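Local coordinates for protein 6-phospho-beta-d glycosidase (Streptococcus pyogenes, PDB 5FOO) that probably hydrolyses 6-phospho-beta-glucosides as a glycoside hydrolase family 1 enzyme, and here holds the probe 6-phosphocyclophellitol in its pocket, at residues T398-G403 with S408-Y413; L2-E7 with K402-G407. The protein carries 1 engineered substitution. One frame throughout, in Å; residues are numbered along the deposited sequence.

From the N terminus, the chain enters contact 2 almost at once: L2-E7 leads into the first barrel strand, 9-13, and meets K402-G407 after nearly four hundred residues, so this contact closes a loop around most of the barrel. Contact 1 is local. It joins T398-G403 to S408-Y413 across the turn between helix 387-405 and the eighth strand, 410-416. The two loops follow one another along the chain, overlapping at K402 and G403. Both contacts use helix 387-405, contact 1 setting it on the barrel wall and contact 2 tying it to the chain's start. H401 joins them through a bond from NE2 to A3 O, and I404 CG1 packs on C410 CB.

Contact 1: residues T398-G403 with S408-Y413; sequences TYLHKG and SNCFGY
L400 reaches from helix 387-405 onto C410 and Y413 of the eighth barrel strand, packing the last helix-to-strand return of a beta-alpha-beta unit in the TIM barrel. The short helix and strand axes run almost antiparallel and approach to 9.9 Å. From L400 CA, CB points at the strand; CG is swung away from the backbone N (chi1 -168°), which carries the fork across to the strand, into the layer between helix and barrel. CG lies 4.1 Å from C410 SG. Of the two methyls, CD1 makes the nearer approach to the sulfur, 3.7 Å from C410 SG, while CD2 spans two residues, touching C410 SG and, 4.1 Å away, Y413 CD1. The leucine end meets the tyrosine ring obliquely. W362 on the neighbouring strand and V346 on helix 344-356 also touch L400, so the fork is buried. Y413 runs on past it, and its OH bonds to N367 OD1. At the other end, S408 packs CB against G403 O at 3.3 Å, while its OG turns to A350 O and W362 NE1. The backbone closes the return with a bond just past the helix end: S408 N donates to G403 O over 2.9 Å, fairly straight at 155°, with the nitrogen tilted 28° from the carbonyl plane.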
loop_
_atom_site.group_PDB
_atom_site.type_symbol
_atom_site.label_atom_id
_atom_site.label_comp_id
_atom_site.label_asym_id
_atom_site.label_seq_id
_atom_site.Cartn_x
_atom_site.Cartn_y
_atom_site.Cartn_z
ATOM N N THR A 398 2.946 20.363 -0.825
ATOM C CA THR A 398 2.331 21.681 -0.924
ATOM C C THR A 398 0.840 21.499 -1.142
ATOM O O THR A 398 0.002 22.259 -0.588
ATOM C CB THR A 398 2.941 22.528 -2.036
ATOM O OG1 THR A 398 4.329 22.738 -1.755
ATOM C CG2 THR A 398 2.280 23.840 -2.099
ATOM N N TYR A 399 0.466 20.512 -1.953
ATOM C CA TYR A 399 -0.943 20.327 -2.160
ATOM C C TYR A 399 -1.628 19.622 -0.993
ATOM O O TYR A 399 -2.798 19.852 -0.784
ATOM C CB TYR A 399 -1.232 19.634 -3.468
ATOM C CG TYR A 399 -1.112 20.557 -4.650
ATOM C CD1 TYR A 399 -2.173 21.371 -5.015
ATOM C CD2 TYR A 399 0.057 20.620 -5.375
ATOM C CE1 TYR A 399 -2.070 22.234 -6.088
ATOM C CE2 TYR A 399 0.180 21.469 -6.461
ATOM C CZ TYR A 399 -0.899 22.262 -6.817
ATOM O OH TYR A 399 -0.784 23.080 -7.885
ATOM N N LEU A 400 -0.905 18.792 -0.243
ATOM C CA LEU A 400 -1.444 18.219 1.004
ATOM C C LEU A 400 -1.727 19.345 1.996
ATOM O O LEU A 400 -2.760 19.369 2.621
ATOM C CB LEU A 400 -0.463 17.225 1.601
ATOM C CG LEU A 400 -1.031 16.384 2.697
ATOM C CD1 LEU A 400 -2.149 15.487 2.175
ATOM C CD2 LEU A 400 0.073 15.587 3.346
ATOM N N HIS A 401 -0.819 20.283 2.099
ATOM C CA HIS A 401 -1.026 21.468 2.977
ATOM C C HIS A 401 -2.267 22.268 2.594
ATOM O O HIS A 401 -3.111 22.549 3.438
ATOM C CB HIS A 401 0.194 22.375 3.019
ATOM C CG HIS A 401 0.118 23.438 4.077
ATOM N ND1 HIS A 401 -0.429 24.677 3.842
ATOM C CD2 HIS A 401 0.488 23.427 5.388
ATOM C CE1 HIS A 401 -0.392 25.390 4.960
ATOM N NE2 HIS A 401 0.185 24.659 5.904
ATOM N N LYS A 402 -2.415 22.523 1.298
ATOM C CA LYS A 402 -3.618 23.144 0.758
ATOM C C LYS A 402 -4.866 22.390 1.176
ATOM O O LYS A 402 -5.813 22.969 1.631
ATOM C CB LYS A 402 -3.509 23.302 -0.773
ATOM C CG LYS A 402 -4.457 24.345 -1.373
ATOM C CD LYS A 402 -4.599 24.187 -2.882
ATOM C CE LYS A 402 -5.728 25.012 -3.485
ATOM N NZ LYS A 402 -5.972 24.589 -4.899
ATOM N N GLY A 403 -4.859 21.075 1.112
ATOM C CA GLY A 403 -6.017 20.286 1.544
ATOM C C GLY A 403 -6.310 20.360 3.051
ATOM O O GLY A 403 -7.452 20.481 3.447
ATOM N N SER A 408 -9.474 19.356 5.220
ATOM C CA SER A 408 -9.325 17.899 5.215
ATOM C C SER A 408 -8.594 17.386 6.467
ATOM O O SER A 408 -7.515 17.876 6.836
ATOM C CB SER A 408 -8.604 17.379 3.958
ATOM O OG SER A 408 -8.814 15.975 3.841
ATOM N N ASN A 409 -9.113 16.323 7.039
ATOM C CA ASN A 409 -8.580 15.766 8.258
ATOM C C ASN A 409 -7.412 14.780 8.010
ATOM O O ASN A 409 -7.476 13.589 8.330
ATOM C CB ASN A 409 -9.767 15.120 8.943
ATOM C CG ASN A 409 -9.513 14.686 10.372
ATOM O OD1 ASN A 409 -8.591 15.073 11.003
ATOM N ND2 ASN A 409 -10.370 13.834 10.856
ATOM N N CYS A 410 -6.317 15.314 7.507
ATOM C CA CYS A 410 -5.065 14.577 7.283
ATOM C C CYS A 410 -4.068 14.712 8.453
ATOM O O CYS A 410 -3.761 15.805 8.893
ATOM C CB CYS A 410 -4.421 15.120 6.001
ATOM S SG CYS A 410 -2.916 14.254 5.602
ATOM N N PHE A 411 -3.537 13.617 8.947
ATOM C CA PHE A 411 -2.719 13.661 10.163
ATOM C C PHE A 411 -1.306 13.208 9.874
ATOM O O PHE A 411 -0.512 13.085 10.807
ATOM C CB PHE A 411 -3.361 12.814 11.287
ATOM C CG PHE A 411 -3.500 11.348 10.944
ATOM C CD1 PHE A 411 -2.413 10.473 11.075
ATOM C CD2 PHE A 411 -4.704 10.842 10.445
ATOM C CE1 PHE A 411 -2.521 9.113 10.759
ATOM C CE2 PHE A 411 -4.839 9.475 10.177
ATOM C CZ PHE A 411 -3.736 8.613 10.323
ATOM N N GLY A 412 -0.936 12.978 8.603
ATOM C CA GLY A 412 0.454 12.527 8.340
ATOM C C GLY A 412 0.884 12.326 6.894
ATOM O O GLY A 412 0.041 12.331 6.006
ATOM N N TYR A 413 2.196 12.132 6.689
ATOM C CA TYR A 413 2.794 11.976 5.363
ATOM C C TYR A 413 3.968 11.020 5.465
ATOM O O TYR A 413 4.888 11.200 6.258
ATOM C CB TYR A 413 3.255 13.323 4.894
ATOM C CG TYR A 413 3.940 13.323 3.556
ATOM C CD1 TYR A 413 3.227 13.202 2.364
ATOM C CD2 TYR A 413 5.294 13.445 3.471
ATOM C CE1 TYR A 413 3.872 13.240 1.153
ATOM C CE2 TYR A 413 5.922 13.482 2.270
ATOM C CZ TYR A 413 5.230 13.370 1.117
ATOM O OH TYR A 413 5.964 13.389 -0.056
#

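Contact 2: residues L2-E7 with K402-G407; sequences LAFPKE and KGIEAG. With EDO (1,2-ethanediol), chain I.
The ring of F4 and the pyrrolidine of P5 both receive I404, which stands out from the last turn of helix 387-405 in the TIM barrel. Around the phenyl ring, H401 and W10 form edge-to-face pairs with F4, and the F8 ring meets it with planes at about 45°. I404 CD1 comes obliquely to one side of the ring, 3.9 Å from F4 CD2 and 4.0 Å from F4 CE2, the two side chains crossing at about a right angle. The corner of the proline ring instead meets a methyl, with P5 CG 3.8 Å from I404 CG2. P5 CD sits between the branches, 4.1 Å from both CG2 and CD1 of I404. The isoleucine fork explains this division: with CG1 beside the backbone N (chi1 -63°) and the chain extended beyond it, CD1 goes to the phenylalanine while CG2 takes the proline. The union across the segments is thus apolar packing, partly buried, with F4 on the inner side and P5 nearer solvent. It joins the helix to the start of the chain, where strand 2-3 pairs with 461-462 and P5 O accepts a bond from N460 ND2. Just beyond I404 the helix ends in a Schellman motif, with G407 at a positive phi of 109° and its N bonded to I404 O at 3.0 Å. At the far end of L2-E7, a 1,2-ethanediol, probably from the crystallisation liquor, also bonds to R112 NE; its O2 donates to E7 O over 2.9 Å and lies 3.6 Å from E7 CB.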
loop_
_atom_site.group_PDB
_atom_site.type_symbol
_atom_site.label_atom_id
_atom_site.label_comp_id
_atom_site.label_asym_id
_atom_site.label_seq_id
_atom_site.Cartn_x
_atom_site.Cartn_y
_atom_site.Cartn_z
ATOM N N LEU A 2 4.831 27.210 5.337
ATOM C CA LEU A 2 3.635 26.298 5.335
ATOM C C LEU A 2 3.731 25.356 6.537
ATOM O O LEU A 2 4.450 24.330 6.522
ATOM C CB LEU A 2 3.571 25.468 4.020
ATOM C CG LEU A 2 2.781 25.943 2.806
ATOM C CD1 LEU A 2 2.770 27.453 2.658
ATOM C CD2 LEU A 2 3.263 25.239 1.531
ATOM N N ALA A 3 3.051 25.709 7.612
ATOM C CA ALA A 3 3.165 24.954 8.828
ATOM C C ALA A 3 2.114 23.798 8.901
ATOM O O ALA A 3 0.950 23.984 8.624
ATOM C CB ALA A 3 3.037 25.892 10.017
ATOM N N PHE A 4 2.525 22.633 9.389
ATOM C CA PHE A 4 1.640 21.461 9.449
ATOM C C PHE A 4 1.007 21.299 10.834
ATOM O O PHE A 4 1.489 21.908 11.790
ATOM C CB PHE A 4 2.450 20.218 8.975
ATOM C CG PHE A 4 2.558 20.135 7.474
ATOM C CD1 PHE A 4 3.494 20.893 6.791
ATOM C CD2 PHE A 4 1.671 19.354 6.743
ATOM C CE1 PHE A 4 3.577 20.839 5.402
ATOM C CE2 PHE A 4 1.727 19.318 5.380
ATOM C CZ PHE A 4 2.678 20.059 4.704
ATOM N N PRO A 5 -0.051 20.469 10.955
ATOM C CA PRO A 5 -0.688 20.303 12.260
ATOM C C PRO A 5 0.238 19.761 13.320
ATOM O O PRO A 5 1.258 19.160 13.016
ATOM C CB PRO A 5 -1.833 19.301 11.963
ATOM C CG PRO A 5 -2.183 19.548 10.531
ATOM C CD PRO A 5 -0.877 19.893 9.868
ATOM N N LYS A 6 -0.106 19.973 14.584
ATOM C CA LYS A 6 0.737 19.500 15.644
ATOM C C LYS A 6 0.601 17.990 15.638
ATOM O O LYS A 6 -0.439 17.469 15.350
ATOM C CB LYS A 6 0.347 20.096 17.018
ATOM C CG LYS A 6 1.331 21.164 17.509
ATOM C CD LYS A 6 0.656 22.446 17.951
ATOM C CE LYS A 6 -0.202 22.243 19.193
ATOM N NZ LYS A 6 -1.155 23.376 19.399
ATOM N N GLU A 7 1.689 17.322 15.944
ATOM C CA GLU A 7 1.764 15.865 16.014
ATOM C C GLU A 7 1.516 15.137 14.668
ATOM O O GLU A 7 1.300 13.948 14.630
ATOM C CB GLU A 7 0.894 15.352 17.153
ATOM C CG GLU A 7 1.345 15.955 18.490
ATOM C CD GLU A 7 0.530 15.459 19.648
ATOM O OE1 GLU A 7 -0.725 15.447 19.569
ATOM O OE2 GLU A 7 1.164 15.075 20.645
ATOM N N LYS A 402 -2.415 22.523 1.298
ATOM C CA LYS A 402 -3.618 23.144 0.758
ATOM C C LYS A 402 -4.866 22.390 1.176
ATOM O O LYS A 402 -5.813 22.969 1.631
ATOM C CB LYS A 402 -3.509 23.302 -0.773
ATOM C CG LYS A 402 -4.457 24.345 -1.373
ATOM C CD LYS A 402 -4.599 24.187 -2.882
ATOM C CE LYS A 402 -5.728 25.012 -3.485
ATOM N NZ LYS A 402 -5.972 24.589 -4.899
ATOM N N GLY A 403 -4.859 21.075 1.112
ATOM C CA GLY A 403 -6.017 20.286 1.544
ATOM C C GLY A 403 -6.310 20.360 3.051
ATOM O O GLY A 403 -7.452 20.481 3.447
ATOM N N ILE A 404 -5.271 20.295 3.873
ATOM C CA ILE A 404 -5.424 20.522 5.324
ATOM C C ILE A 404 -5.978 21.941 5.605
ATOM O O ILE A 404 -6.842 22.099 6.396
ATOM C CB ILE A 404 -4.073 20.343 6.053
ATOM C CG1 ILE A 404 -3.593 18.867 5.877
ATOM C CG2 ILE A 404 -4.183 20.741 7.532
ATOM C CD1 ILE A 404 -2.128 18.571 6.160
ATOM N N GLU A 405 -5.482 22.967 4.916
ATOM C CA GLU A 405 -5.999 24.335 5.116
ATOM C C GLU A 405 -7.484 24.446 4.732
ATOM O O GLU A 405 -8.235 25.219 5.323
ATOM C CB GLU A 405 -5.175 25.380 4.349
ATOM C CG GLU A 405 -5.151 26.722 5.053
ATOM C CD GLU A 405 -4.051 26.830 6.135
ATOM O OE1 GLU A 405 -3.670 25.830 6.803
ATOM O OE2 GLU A 405 -3.521 27.944 6.288
ATOM N N ALA A 406 -7.913 23.638 3.777
ATOM C CA ALA A 406 -9.293 23.637 3.331
ATOM C C ALA A 406 -10.159 22.796 4.222
ATOM O O ALA A 406 -11.339 22.635 3.955
ATOM C CB ALA A 406 -9.357 23.165 1.863
ATOM N N GLY A 407 -9.601 22.186 5.264
ATOM C CA GLY A 407 -10.434 21.446 6.205
ATOM C C GLY A 407 -10.281 19.920 6.154
ATOM O O GLY A 407 -10.882 19.247 7.005
HETATM C C1 EDO I . 4.192 10.637 15.513
HETATM O O1 EDO I . 3.868 9.853 16.649
HETATM C C2 EDO I . 4.094 12.123 15.856
HETATM O O2 EDO I . 2.809 12.337 16.433
#